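Local structure of putative NAD-dependent epimerase/dehydratase (Bacillus halodurans, 3E8X) at residues 33-44 and 197-208; 47-55 and 65-74. The protein is of uncharacterised function but binds NADP and probably acts as an NADP-dependent epimerase, dehydratase or related oxidoreductase of the short-chain dehydrogenase/reductase family. All blocks are in the same frame, centred on the assembly; numbering follows the deposited sequence. Where two conformers were deposited one is given.

Interaction 1: 33-44 and 197-208; sequences VARYLLSELKNK and RHDVAKVIAELV. With NAP (NADP nicotinamide-adenine-dinucleotide phosphate), chain B.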
loop_
_atom_site.group_PDB
_atom_site.type_symbol
_atom_site.label_atom_id
_atom_site.label_comp_id
_atom_site.label_asym_id
_atom_site.label_seq_id
_atom_site.Cartn_x
_atom_site.Cartn_y
_atom_site.Cartn_z
ATOM N N VAL A 33 23.614 -1.477 -0.139
ATOM C CA VAL A 33 23.684 -0.030 0.071
ATOM C C VAL A 33 23.970 0.354 1.536
ATOM O O VAL A 33 24.884 1.136 1.806
ATOM C CB VAL A 33 22.428 0.705 -0.432
ATOM C CG1 VAL A 33 22.494 2.230 -0.093
ATOM C CG2 VAL A 33 22.260 0.524 -1.934
ATOM N N ALA A 34 23.225 -0.234 2.462
ATOM C CA ALA A 34 23.325 0.075 3.887
ATOM C C ALA A 34 24.688 -0.157 4.457
ATOM O O ALA A 34 25.184 0.633 5.290
ATOM C CB ALA A 34 22.313 -0.708 4.672
ATOM N N ARG A 35 25.308 -1.251 4.036
ATOM C CA ARG A 35 26.634 -1.536 4.470
ATOM C C ARG A 35 27.613 -0.424 4.112
ATOM O O ARG A 35 28.364 0.014 4.997
ATOM C CB ARG A 35 27.118 -2.846 3.871
ATOM C CG ARG A 35 26.591 -4.054 4.628
ATOM C CD ARG A 35 27.128 -5.307 3.987
ATOM N NE ARG A 35 26.745 -6.497 4.735
ATOM C CZ ARG A 35 27.233 -7.701 4.472
ATOM N NH1 ARG A 35 28.113 -7.868 3.467
ATOM N NH2 ARG A 35 26.870 -8.749 5.218
ATOM N N TYR A 36 27.661 -0.019 2.828
ATOM C CA TYR A 36 28.433 1.172 2.451
ATOM C C TYR A 36 28.038 2.424 3.227
ATOM O O TYR A 36 28.915 3.205 3.668
ATOM C CB TYR A 36 28.389 1.427 0.947
ATOM C CG TYR A 36 28.839 0.262 0.127
ATOM C CD1 TYR A 36 29.836 -0.603 0.608
ATOM C CD2 TYR A 36 28.293 0.016 -1.124
ATOM C CE1 TYR A 36 30.249 -1.720 -0.112
ATOM C CE2 TYR A 36 28.718 -1.065 -1.877
ATOM C CZ TYR A 36 29.717 -1.932 -1.364
ATOM O OH TYR A 36 30.173 -3.035 -2.068
ATOM N N LEU A 37 26.726 2.637 3.372
ATOM C CA LEU A 37 26.219 3.746 4.163
ATOM C C LEU A 37 26.765 3.817 5.608
ATOM O O LEU A 37 27.023 4.908 6.105
ATOM C CB LEU A 37 24.683 3.724 4.194
ATOM C CG LEU A 37 23.950 4.912 4.822
ATOM C CD1 LEU A 37 24.379 6.274 4.189
ATOM C CD2 LEU A 37 22.446 4.671 4.800
ATOM N N LEU A 38 26.981 2.688 6.275
ATOM C CA LEU A 38 27.546 2.743 7.631
ATOM C C LEU A 38 28.890 3.483 7.648
ATOM O O LEU A 38 29.147 4.348 8.481
ATOM C CB LEU A 38 27.717 1.329 8.224
ATOM C CG LEU A 38 26.410 0.520 8.429
ATOM C CD1 LEU A 38 26.663 -0.920 8.753
ATOM C CD2 LEU A 38 25.476 1.203 9.484
ATOM N N SER A 39 29.740 3.141 6.696
ATOM C CA SER A 39 31.029 3.776 6.557
ATOM C C SER A 39 30.936 5.249 6.145
ATOM O O SER A 39 31.623 6.091 6.673
ATOM C CB SER A 39 31.876 2.981 5.549
ATOM O OG SER A 39 33.135 3.591 5.369
ATOM N N GLU A 40 30.052 5.555 5.212
ATOM C CA GLU A 40 29.896 6.938 4.778
ATOM C C GLU A 40 29.430 7.835 5.913
ATOM O O GLU A 40 29.946 8.926 6.061
ATOM C CB GLU A 40 28.970 7.006 3.595
ATOM C CG GLU A 40 29.499 6.255 2.362
ATOM C CD GLU A 40 30.804 6.814 1.803
ATOM O OE1 GLU A 40 31.197 7.977 2.082
ATOM O OE2 GLU A 40 31.432 6.071 1.034
ATOM N N LEU A 41 28.500 7.352 6.743
ATOM C CA LEU A 41 27.971 8.114 7.860
ATOM C C LEU A 41 29.053 8.323 8.928
ATOM O O LEU A 41 29.242 9.420 9.453
ATOM C CB LEU A 41 26.726 7.408 8.441
ATOM C CG LEU A 41 25.417 7.385 7.648
ATOM C CD1 LEU A 41 24.460 6.414 8.338
ATOM C CD2 LEU A 41 24.803 8.780 7.487
ATOM N N LYS A 42 29.781 7.265 9.232
ATOM C CA LYS A 42 30.859 7.342 10.181
ATOM C C LYS A 42 31.879 8.419 9.769
ATOM O O LYS A 42 32.322 9.253 10.580
ATOM C CB LYS A 42 31.545 5.978 10.268
ATOM C CG LYS A 42 32.848 6.050 10.961
ATOM C CD LYS A 42 33.454 4.713 11.228
ATOM C CE LYS A 42 34.689 4.903 12.086
ATOM N NZ LYS A 42 35.244 3.620 12.502
ATOM N N ASN A 43 32.233 8.422 8.492
ATOM C CA ASN A 43 33.299 9.312 8.082
ATOM C C ASN A 43 32.807 10.756 7.884
ATOM O O ASN A 43 33.607 11.664 7.746
ATOM C CB ASN A 43 34.112 8.712 6.921
ATOM C CG ASN A 43 34.959 7.494 7.375
ATOM O OD1 ASN A 43 35.952 7.628 8.089
ATOM N ND2 ASN A 43 34.524 6.304 6.983
ATOM N N LYS A 44 31.493 10.958 7.966
ATOM C CA LYS A 44 30.885 12.285 8.042
ATOM C C LYS A 44 30.742 12.768 9.501
ATOM O O LYS A 44 30.274 13.871 9.741
ATOM C CB LYS A 44 29.494 12.237 7.410
ATOM C CG LYS A 44 29.475 12.271 5.921
ATOM C CD LYS A 44 29.919 13.581 5.455
ATOM C CE LYS A 44 29.631 13.803 4.012
ATOM N NZ LYS A 44 30.005 15.242 3.736
ATOM N N ARG A 197 25.864 1.274 -5.988
ATOM C CA ARG A 197 25.408 1.273 -4.608
ATOM C C ARG A 197 26.296 2.136 -3.670
ATOM O O ARG A 197 25.796 2.707 -2.681
ATOM C CB ARG A 197 25.306 -0.164 -4.113
ATOM C CG ARG A 197 24.181 -0.952 -4.729
ATOM C CD ARG A 197 24.082 -2.360 -4.120
ATOM N NE ARG A 197 22.853 -3.039 -4.517
ATOM C CZ ARG A 197 22.683 -3.651 -5.675
ATOM N NH1 ARG A 197 23.668 -3.746 -6.551
ATOM N NH2 ARG A 197 21.523 -4.208 -5.944
ATOM N N HIS A 198 27.601 2.181 -3.952
ATOM C CA HIS A 198 28.545 3.024 -3.212
ATOM C C HIS A 198 28.097 4.491 -3.276
ATOM O O HIS A 198 28.075 5.182 -2.281
ATOM C CB HIS A 198 29.962 2.963 -3.782
ATOM C CG HIS A 198 30.777 1.809 -3.315
ATOM N ND1 HIS A 198 31.245 1.705 -2.022
ATOM C CD2 HIS A 198 31.251 0.720 -3.983
ATOM C CE1 HIS A 198 31.943 0.583 -1.905
ATOM N NE2 HIS A 198 31.982 -0.024 -3.083
ATOM N N ASP A 199 27.741 4.931 -4.470
ATOM C CA ASP A 199 27.412 6.299 -4.724
ATOM C C ASP A 199 26.068 6.680 -4.133
ATOM O O ASP A 199 25.927 7.792 -3.650
ATOM C CB ASP A 199 27.507 6.620 -6.226
ATOM C CG ASP A 199 28.943 6.667 -6.748
ATOM O OD1 ASP A 199 29.816 7.250 -6.040
ATOM O OD2 ASP A 199 29.177 6.151 -7.897
ATOM N N VAL A 200 25.089 5.767 -4.126
ATOM C CA VAL A 200 23.819 5.971 -3.429
ATOM C C VAL A 200 24.110 6.219 -1.960
ATOM O O VAL A 200 23.550 7.133 -1.375
ATOM C CB VAL A 200 22.837 4.746 -3.572
ATOM C CG1 VAL A 200 21.534 4.939 -2.739
ATOM C CG2 VAL A 200 22.538 4.491 -5.034
ATOM N N ALA A 201 24.976 5.385 -1.366
ATOM C CA ALA A 201 25.306 5.533 0.034
ATOM C C ALA A 201 25.920 6.932 0.296
ATOM O O ALA A 201 25.610 7.565 1.302
ATOM C CB ALA A 201 26.217 4.386 0.531
ATOM N N LYS A 202 26.824 7.356 -0.591
ATOM C CA LYS A 202 27.481 8.657 -0.523
ATOM C C LYS A 202 26.476 9.812 -0.590
ATOM O O LYS A 202 26.583 10.783 0.152
ATOM C CB LYS A 202 28.520 8.791 -1.653
ATOM C CG LYS A 202 29.849 8.171 -1.354
ATOM C CD LYS A 202 30.783 8.234 -2.563
ATOM C CE LYS A 202 31.944 7.249 -2.473
ATOM N NZ LYS A 202 32.764 7.459 -1.260
ATOM N N VAL A 203 25.517 9.716 -1.496
ATOM C CA VAL A 203 24.453 10.684 -1.602
ATOM C C VAL A 203 23.641 10.808 -0.296
ATOM O O VAL A 203 23.442 11.893 0.205
ATOM C CB VAL A 203 23.501 10.360 -2.773
ATOM C CG1 VAL A 203 22.278 11.295 -2.740
ATOM C CG2 VAL A 203 24.248 10.466 -4.120
ATOM N N ILE A 204 23.236 9.685 0.273
ATOM C CA ILE A 204 22.447 9.684 1.500
ATOM C C ILE A 204 23.216 10.331 2.620
ATOM O O ILE A 204 22.694 11.196 3.294
ATOM C CB ILE A 204 22.026 8.238 1.928
ATOM C CG1 ILE A 204 21.089 7.645 0.868
ATOM C CG2 ILE A 204 21.397 8.217 3.381
ATOM C CD1 ILE A 204 20.922 6.095 0.879
ATOM N N ALA A 205 24.438 9.853 2.861
ATOM C CA ALA A 205 25.310 10.398 3.922
ATOM C C ALA A 205 25.559 11.916 3.734
ATOM O O ALA A 205 25.617 12.682 4.694
ATOM C CB ALA A 205 26.638 9.617 3.989
ATOM N N GLU A 206 25.651 12.359 2.492
ATOM C CA GLU A 206 25.938 13.760 2.221
ATOM C C GLU A 206 24.785 14.648 2.697
ATOM O O GLU A 206 25.016 15.761 3.179
ATOM C CB GLU A 206 26.193 13.983 0.720
ATOM C CG GLU A 206 26.698 15.371 0.364
ATOM C CD GLU A 206 28.100 15.679 0.898
ATOM O OE1 GLU A 206 28.852 14.757 1.285
ATOM O OE2 GLU A 206 28.466 16.855 0.875
ATOM N N LEU A 207 23.552 14.146 2.570
ATOM C CA LEU A 207 22.366 14.995 2.788
ATOM C C LEU A 207 21.645 14.800 4.136
ATOM O O LEU A 207 20.786 15.582 4.485
ATOM C CB LEU A 207 21.403 14.882 1.571
ATOM C CG LEU A 207 20.742 13.556 1.124
ATOM C CD1 LEU A 207 19.749 13.076 2.154
ATOM C CD2 LEU A 207 20.035 13.837 -0.203
ATOM N N VAL A 208 22.079 13.844 4.946
ATOM C CA VAL A 208 21.366 13.531 6.155
ATOM C C VAL A 208 21.237 14.738 7.118
ATOM O O VAL A 208 20.186 14.937 7.759
ATOM C CB VAL A 208 21.892 12.216 6.822
ATOM C CG1 VAL A 208 23.260 12.457 7.435
ATOM C CG2 VAL A 208 20.873 11.701 7.860
HETATM P PA NAP B . 19.581 -5.460 -0.155
HETATM O O1A NAP B . 18.533 -6.517 -0.516
HETATM O O2A NAP B . 21.053 -5.786 -0.288
HETATM O O5B NAP B . 19.197 -4.936 1.329
HETATM C C5B NAP B . 17.959 -5.252 1.992
HETATM C C4B NAP B . 18.125 -5.485 3.493
HETATM O O4B NAP B . 16.801 -5.540 4.054
HETATM C C3B NAP B . 18.830 -6.805 3.894
HETATM O O3B NAP B . 20.007 -6.621 4.702
HETATM C C2B NAP B . 17.798 -7.557 4.718
HETATM O O2B NAP B . 18.298 -8.310 5.851
HETATM C C1B NAP B . 16.891 -6.405 5.181
HETATM N N9A NAP B . 15.596 -6.948 5.664
HETATM C C8A NAP B . 14.796 -7.809 5.016
HETATM N N7A NAP B . 13.742 -8.099 5.805
HETATM C C5A NAP B . 13.894 -7.404 6.950
HETATM C C6A NAP B . 13.144 -7.292 8.126
HETATM N N6A NAP B . 11.988 -7.975 8.261
HETATM N N1A NAP B . 13.578 -6.519 9.148
HETATM C C2A NAP B . 14.723 -5.846 9.025
HETATM N N3A NAP B . 15.475 -5.929 7.908
HETATM C C4A NAP B . 15.077 -6.696 6.858
HETATM O O3 NAP B . 19.274 -4.154 -1.093
HETATM P PN NAP B . 20.319 -3.012 -1.613
HETATM O O1N NAP B . 20.895 -3.518 -2.907
HETATM O O2N NAP B . 21.101 -2.568 -0.396
HETATM O O5D NAP B . 19.382 -1.823 -2.147
HETATM C C5D NAP B . 18.754 -0.921 -1.244
HETATM C C4D NAP B . 17.354 -0.652 -1.766
HETATM O O4D NAP B . 17.384 -0.012 -3.043
HETATM C C3D NAP B . 16.573 -1.943 -1.965
HETATM O O3D NAP B . 15.978 -2.323 -0.715
HETATM C C2D NAP B . 15.627 -1.629 -3.128
HETATM O O2D NAP B . 14.292 -1.428 -2.717
HETATM C C1D NAP B . 16.165 -0.316 -3.744
HETATM N N1N NAP B . 16.397 -0.326 -5.223
HETATM C C2N NAP B . 16.985 -1.367 -5.862
HETATM C C3N NAP B . 17.195 -1.318 -7.257
HETATM C C7N NAP B . 17.882 -2.433 -8.014
HETATM O O7N NAP B . 18.335 -2.191 -9.148
HETATM N N7N NAP B . 18.030 -3.626 -7.414
HETATM C C4N NAP B . 16.792 -0.188 -7.971
HETATM C C5N NAP B . 16.200 0.863 -7.291
HETATM C C6N NAP B . 16.021 0.763 -5.921
HETATM P P2B NAP B . 19.206 -9.669 5.756
HETATM O O1X NAP B . 20.637 -9.209 5.673
HETATM O O2X NAP B . 18.911 -10.394 7.066
HETATM O O3X NAP B . 18.731 -10.329 4.478
HETATM O O HOH W 1 30.234 4.037 -0.914
HETATM O O HOH W 2 27.066 16.960 4.215
#

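Interaction 2: 47-55 and 65-74; sequences EPVAMVRNE and GASDIVVANL. With NAP (NADP nicotinamide-adenine-dinucleotide phosphate), chain B.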
loop_
_atom_site.group_PDB
_atom_site.type_symbol
_atom_site.label_atom_id
_atom_site.label_comp_id
_atom_site.label_asym_id
_atom_site.label_seq_id
_atom_site.Cartn_x
_atom_site.Cartn_y
_atom_site.Cartn_z
ATOM N N GLU A 47 26.980 8.878 14.040
ATOM C CA GLU A 47 27.001 7.603 14.736
ATOM C C GLU A 47 25.959 6.695 14.094
ATOM O O GLU A 47 24.795 6.812 14.368
ATOM C CB GLU A 47 26.748 7.805 16.228
ATOM C CG GLU A 47 27.745 8.745 16.833
ATOM C CD GLU A 47 27.933 8.557 18.324
ATOM O OE1 GLU A 47 26.987 8.102 19.019
ATOM O OE2 GLU A 47 29.032 8.891 18.804
ATOM N N PRO A 48 26.417 5.776 13.199
ATOM C CA PRO A 48 25.491 4.836 12.602
ATOM C C PRO A 48 25.125 3.688 13.545
ATOM O O PRO A 48 25.998 3.030 14.150
ATOM C CB PRO A 48 26.239 4.331 11.343
ATOM C CG PRO A 48 27.491 5.085 11.269
ATOM C CD PRO A 48 27.778 5.551 12.667
ATOM N N VAL A 49 23.812 3.485 13.681
ATOM C CA VAL A 49 23.234 2.440 14.502
ATOM C C VAL A 49 22.645 1.468 13.512
ATOM O O VAL A 49 21.726 1.805 12.787
ATOM C CB VAL A 49 22.178 2.990 15.522
ATOM C CG1 VAL A 49 21.517 1.818 16.324
ATOM C CG2 VAL A 49 22.816 4.073 16.476
ATOM N N ALA A 50 23.210 0.257 13.460
ATOM C CA ALA A 50 22.754 -0.748 12.500
ATOM C C ALA A 50 21.654 -1.590 13.102
ATOM O O ALA A 50 21.836 -2.185 14.185
ATOM C CB ALA A 50 23.940 -1.639 12.063
HETATM N N MSE A 51 20.515 -1.643 12.418
HETATM C CA MSE A 51 19.439 -2.572 12.802
HETATM C C MSE A 51 19.550 -3.849 11.958
HETATM O O MSE A 51 19.547 -3.820 10.719
HETATM C CB MSE A 51 18.036 -1.944 12.660
HETATM C CG MSE A 51 16.845 -2.872 12.942
HETATM SE SE MSE A 51 15.187 -1.873 12.835
HETATM C CE MSE A 51 13.772 -3.158 12.199
ATOM N N VAL A 52 19.606 -4.957 12.676
ATOM C CA VAL A 52 19.789 -6.303 12.109
ATOM C C VAL A 52 18.784 -7.285 12.712
ATOM O O VAL A 52 18.389 -7.147 13.848
ATOM C CB VAL A 52 21.251 -6.826 12.352
ATOM C CG1 VAL A 52 22.176 -5.916 11.656
ATOM C CG2 VAL A 52 21.610 -6.862 13.838
ATOM N N ARG A 53 18.394 -8.265 11.903
ATOM C CA ARG A 53 17.485 -9.342 12.298
ATOM C C ARG A 53 18.153 -10.319 13.262
ATOM O O ARG A 53 17.510 -10.852 14.171
ATOM C CB ARG A 53 17.037 -10.130 11.065
ATOM C CG ARG A 53 15.967 -9.465 10.226
ATOM C CD ARG A 53 15.353 -10.447 9.214
ATOM N NE ARG A 53 15.996 -10.441 7.891
ATOM C CZ ARG A 53 15.428 -10.939 6.788
ATOM N NH1 ARG A 53 16.064 -10.893 5.626
ATOM N NH2 ARG A 53 14.212 -11.483 6.825
ATOM N N ASN A 54 19.438 -10.611 13.039
ATOM C CA ASN A 54 20.162 -11.469 14.015
ATOM C C ASN A 54 21.490 -10.925 14.460
ATOM O O ASN A 54 22.197 -10.301 13.690
ATOM C CB ASN A 54 20.225 -12.959 13.632
ATOM C CG ASN A 54 21.095 -13.250 12.418
ATOM O OD1 ASN A 54 21.941 -14.164 12.422
ATOM N ND2 ASN A 54 20.840 -12.526 11.351
ATOM N N GLU A 55 21.775 -11.201 15.730
ATOM C CA GLU A 55 22.909 -10.647 16.463
ATOM C C GLU A 55 24.269 -10.974 15.813
ATOM O O GLU A 55 25.236 -10.239 15.981
ATOM C CB GLU A 55 22.877 -11.173 17.917
ATOM C CG GLU A 55 23.332 -10.175 18.980
ATOM C CD GLU A 55 23.037 -10.638 20.395
ATOM O OE1 GLU A 55 23.454 -11.755 20.779
ATOM O OE2 GLU A 55 22.387 -9.874 21.130
ATOM N N GLY A 65 31.682 0.171 10.116
ATOM C CA GLY A 65 31.376 1.528 10.553
ATOM C C GLY A 65 30.291 1.762 11.598
ATOM O O GLY A 65 30.160 2.874 12.069
ATOM N N ALA A 66 29.536 0.731 11.977
ATOM C CA ALA A 66 28.457 0.909 12.946
ATOM C C ALA A 66 28.997 1.185 14.338
ATOM O O ALA A 66 29.981 0.550 14.787
ATOM C CB ALA A 66 27.516 -0.298 12.973
ATOM N N SER A 67 28.355 2.159 14.981
ATOM C CA SER A 67 28.638 2.591 16.357
ATOM C C SER A 67 27.942 1.713 17.400
ATOM O O SER A 67 28.398 1.600 18.548
ATOM C CB SER A 67 28.135 4.042 16.560
ATOM O OG SER A 67 29.084 4.954 16.013
ATOM N N ASP A 68 26.822 1.135 16.981
ATOM C CA ASP A 68 25.949 0.338 17.842
ATOM C C ASP A 68 25.139 -0.576 16.943
ATOM O O ASP A 68 24.986 -0.299 15.770
ATOM C CB ASP A 68 25.026 1.237 18.691
ATOM C CG ASP A 68 25.427 1.273 20.170
ATOM O OD1 ASP A 68 25.493 0.171 20.780
ATOM O OD2 ASP A 68 25.660 2.385 20.726
ATOM N N ILE A 69 24.660 -1.668 17.506
ATOM C CA ILE A 69 23.865 -2.648 16.805
ATOM C C ILE A 69 22.614 -2.798 17.631
ATOM O O ILE A 69 22.658 -2.809 18.922
ATOM C CB ILE A 69 24.577 -4.023 16.749
ATOM C CG1 ILE A 69 25.940 -3.939 16.026
ATOM C CG2 ILE A 69 23.685 -5.087 16.171
ATOM C CD1 ILE A 69 25.997 -3.513 14.573
ATOM N N VAL A 70 21.495 -2.847 16.925
ATOM C CA VAL A 70 20.216 -3.157 17.545
ATOM C C VAL A 70 19.600 -4.305 16.758
ATOM O O VAL A 70 19.561 -4.279 15.510
ATOM C CB VAL A 70 19.252 -1.920 17.611
ATOM C CG1 VAL A 70 19.900 -0.812 18.372
ATOM C CG2 VAL A 70 18.797 -1.422 16.174
ATOM N N VAL A 71 19.125 -5.292 17.504
ATOM C CA VAL A 71 18.554 -6.521 16.962
ATOM C C VAL A 71 17.028 -6.348 16.980
ATOM O O VAL A 71 16.422 -6.249 18.030
ATOM C CB VAL A 71 19.041 -7.761 17.813
ATOM C CG1 VAL A 71 18.393 -9.095 17.340
ATOM C CG2 VAL A 71 20.581 -7.808 17.797
ATOM N N ALA A 72 16.428 -6.231 15.795
ATOM C CA ALA A 72 15.004 -5.977 15.665
ATOM C C ALA A 72 14.597 -6.427 14.271
ATOM O O ALA A 72 15.437 -6.604 13.417
ATOM C CB ALA A 72 14.696 -4.509 15.874
ATOM N N ASN A 73 13.299 -6.623 14.075
ATOM C CA ASN A 73 12.738 -7.223 12.878
ATOM C C ASN A 73 11.523 -6.357 12.504
ATOM O O ASN A 73 10.682 -6.102 13.320
ATOM C CB ASN A 73 12.374 -8.677 13.247
ATOM C CG ASN A 73 11.776 -9.480 12.118
ATOM O OD1 ASN A 73 11.050 -8.989 11.280
ATOM N ND2 ASN A 73 12.043 -10.779 12.146
ATOM N N LEU A 74 11.406 -5.940 11.265
ATOM C CA LEU A 74 10.252 -5.117 10.831
ATOM C C LEU A 74 8.876 -5.831 10.911
ATOM O O LEU A 74 7.837 -5.181 10.850
ATOM C CB LEU A 74 10.472 -4.590 9.397
ATOM C CG LEU A 74 11.549 -3.500 9.174
ATOM C CD1 LEU A 74 11.841 -3.318 7.638
ATOM C CD2 LEU A 74 11.109 -2.196 9.856
HETATM P PA NAP B . 19.581 -5.460 -0.155
HETATM O O1A NAP B . 18.533 -6.517 -0.516
HETATM O O2A NAP B . 21.053 -5.786 -0.288
HETATM O O5B NAP B . 19.197 -4.936 1.329
HETATM C C5B NAP B . 17.959 -5.252 1.992
HETATM C C4B NAP B . 18.125 -5.485 3.493
HETATM O O4B NAP B . 16.801 -5.540 4.054
HETATM C C3B NAP B . 18.830 -6.805 3.894
HETATM O O3B NAP B . 20.007 -6.621 4.702
HETATM C C2B NAP B . 17.798 -7.557 4.718
HETATM O O2B NAP B . 18.298 -8.310 5.851
HETATM C C1B NAP B . 16.891 -6.405 5.181
HETATM N N9A NAP B . 15.596 -6.948 5.664
HETATM C C8A NAP B . 14.796 -7.809 5.016
HETATM N N7A NAP B . 13.742 -8.099 5.805
HETATM C C5A NAP B . 13.894 -7.404 6.950
HETATM C C6A NAP B . 13.144 -7.292 8.126
HETATM N N6A NAP B . 11.988 -7.975 8.261
HETATM N N1A NAP B . 13.578 -6.519 9.148
HETATM C C2A NAP B . 14.723 -5.846 9.025
HETATM N N3A NAP B . 15.475 -5.929 7.908
HETATM C C4A NAP B . 15.077 -6.696 6.858
HETATM O O3 NAP B . 19.274 -4.154 -1.093
HETATM P PN NAP B . 20.319 -3.012 -1.613
HETATM O O1N NAP B . 20.895 -3.518 -2.907
HETATM O O2N NAP B . 21.101 -2.568 -0.396
HETATM O O5D NAP B . 19.382 -1.823 -2.147
HETATM C C5D NAP B . 18.754 -0.921 -1.244
HETATM C C4D NAP B . 17.354 -0.652 -1.766
HETATM O O4D NAP B . 17.384 -0.012 -3.043
HETATM C C3D NAP B . 16.573 -1.943 -1.965
HETATM O O3D NAP B . 15.978 -2.323 -0.715
HETATM C C2D NAP B . 15.627 -1.629 -3.128
HETATM O O2D NAP B . 14.292 -1.428 -2.717
HETATM C C1D NAP B . 16.165 -0.316 -3.744
HETATM N N1N NAP B . 16.397 -0.326 -5.223
HETATM C C2N NAP B . 16.985 -1.367 -5.862
HETATM C C3N NAP B . 17.195 -1.318 -7.257
HETATM C C7N NAP B . 17.882 -2.433 -8.014
HETATM O O7N NAP B . 18.335 -2.191 -9.148
HETATM N N7N NAP B . 18.030 -3.626 -7.414
HETATM C C4N NAP B . 16.792 -0.188 -7.971
HETATM C C5N NAP B . 16.200 0.863 -7.291
HETATM C C6N NAP B . 16.021 0.763 -5.921
HETATM P P2B NAP B . 19.206 -9.669 5.756
HETATM O O1X NAP B . 20.637 -9.209 5.673
HETATM O O2X NAP B . 18.911 -10.394 7.066
HETATM O O3X NAP B . 18.731 -10.329 4.478
HETATM O O HOH W 3 26.230 5.041 19.012
#

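Interaction 1: 33-44 and 197-208
Val-33 and Arg-197 meet beside the cofactor pyrophosphate, Val-33 CG2 lying 3.7 Å from Arg-197 CG where the two side chains cross almost perpendicularly. In this Rossmann-type fold helix 32-43 follows the first strand, and its amino-terminal turn faces the pyrophosphate of NADP. The two residues hold different oxygens of one phosphate: Val-33 N donates to O2N at 2.8 Å, and Arg-197 NE donates to O1N at 2.6 Å in a nearly straight bond, with NH2 adding a weak second one. O1N lies near the guanidinium plane, and Asn-175 OD1 takes NH1, which helps fix the rotation of the group.

Behind this first shell the helices run in broadly the same direction, their axes 8.1 Å apart at closest and 45° off parallel. Val-33 is a knob among Arg-197, Val-200, Ala-201 and Ile-204; with CG1 opposite its backbone N (chi1 176°), that methyl turns to Val-200, Ala-201 and Ile-204, and CG2 meets the arginine. Ala-201 returns the knob among Val-33, Tyr-36, Leu-37 and Glu-40, its CB only 3.4 Å from Leu-37 N, a close fit that a small residue permits. Leu-37 CD1 and Leu-41 CD2 continue the apolar seam over Ile-204 and Ala-205.

On the outer flank the rings of Tyr-36 and His-198 stack face to face, centroids 3.6 Å apart and planes 12° from parallel. A water joins His-198 ND1 and His-198 O to Glu-40 OE2, an oxygen that also accepts from Lys-202 NZ at 3.0 Å. A second salt bridge closes the carboxyl-terminal end, where Lys-44 bends at chi2 and its NZ reaches Glu-206 OE1 at 2.8 Å from above the carboxylate plane.

Interaction 2: 47-55 and 65-74
The carbonyl oxygen of Pro-48 accepts the N-H of Ser-67, O to N 2.6 Å with 154° at the hydrogen, and the CA-H of Ala-66 also approaches that oxygen. From there strands 47-52 and 68-71 pair in parallel, their axes 25° apart. Each of Ala-50 and Val-52 uses both N and O toward segment 65-74, as the 2.8 Å bond from Val-70 N to Ala-50 O illustrates.

Side chains alternate between the sheet faces. Ala-50 CB meets Ile-69 CD1 at 3.7 Å and Val-52 CG2 meets Ile-69 CG2 at 3.6 Å, on the face where Leu-61 of helix 58-63 packs. On the other, Val-49 and Met-51, a selenomethionine, lie against Val-70, with Met-51 CB 3.6 Å from Val-70 CG2. Extended through CG (chi1 176°) and bent only at chi3, Met-51 runs past Ala-72 CB until its CE is 3.7 Å from Leu-74 CD2.

Leu-74 CG in turn lies 3.6 Å from N1A of the NADP adenine. With an alanine here, the adenine would probably keep only CB against N1A, and a gap would open toward the selenomethionine methyl. Asn-73 OD1 accepts weakly from N6A, its firmer partner being Glu-75 N. In one of its two deposited conformers, Arg-53 lays its guanidinium face over N7A while NE donates to the 2'-phosphate oxygen O2X at 3.0 Å. Adjacent parallel strands joined through helix 58-63, with a basic residue just past the first strand meeting the 2'-phosphate, are characteristic of a beta-alpha-beta unit in an NADP-binding Rossmann fold.

Interactions 1 and 2 have centres about 16 Å apart and lie along one NADP molecule, the first at the pyrophosphate and the second at the adenine and 2'-phosphate. Along the chain come helix 32-43, strand 47-52, helix 58-63 and strand 68-71, and much later helix 197-207, so both segments of 47-55 with 65-74 fall between the partners of interaction 1. They touch directly where Leu-38 and Leu-41 of helix 32-43 pack on Pro-48. Strand 23-27 pairs with strand 47-52 and also supports helix 32-43, tying both contacts to one sheet. A single Rossmann-type domain thereby brings sequence-distant residues to successive parts of the cofactor.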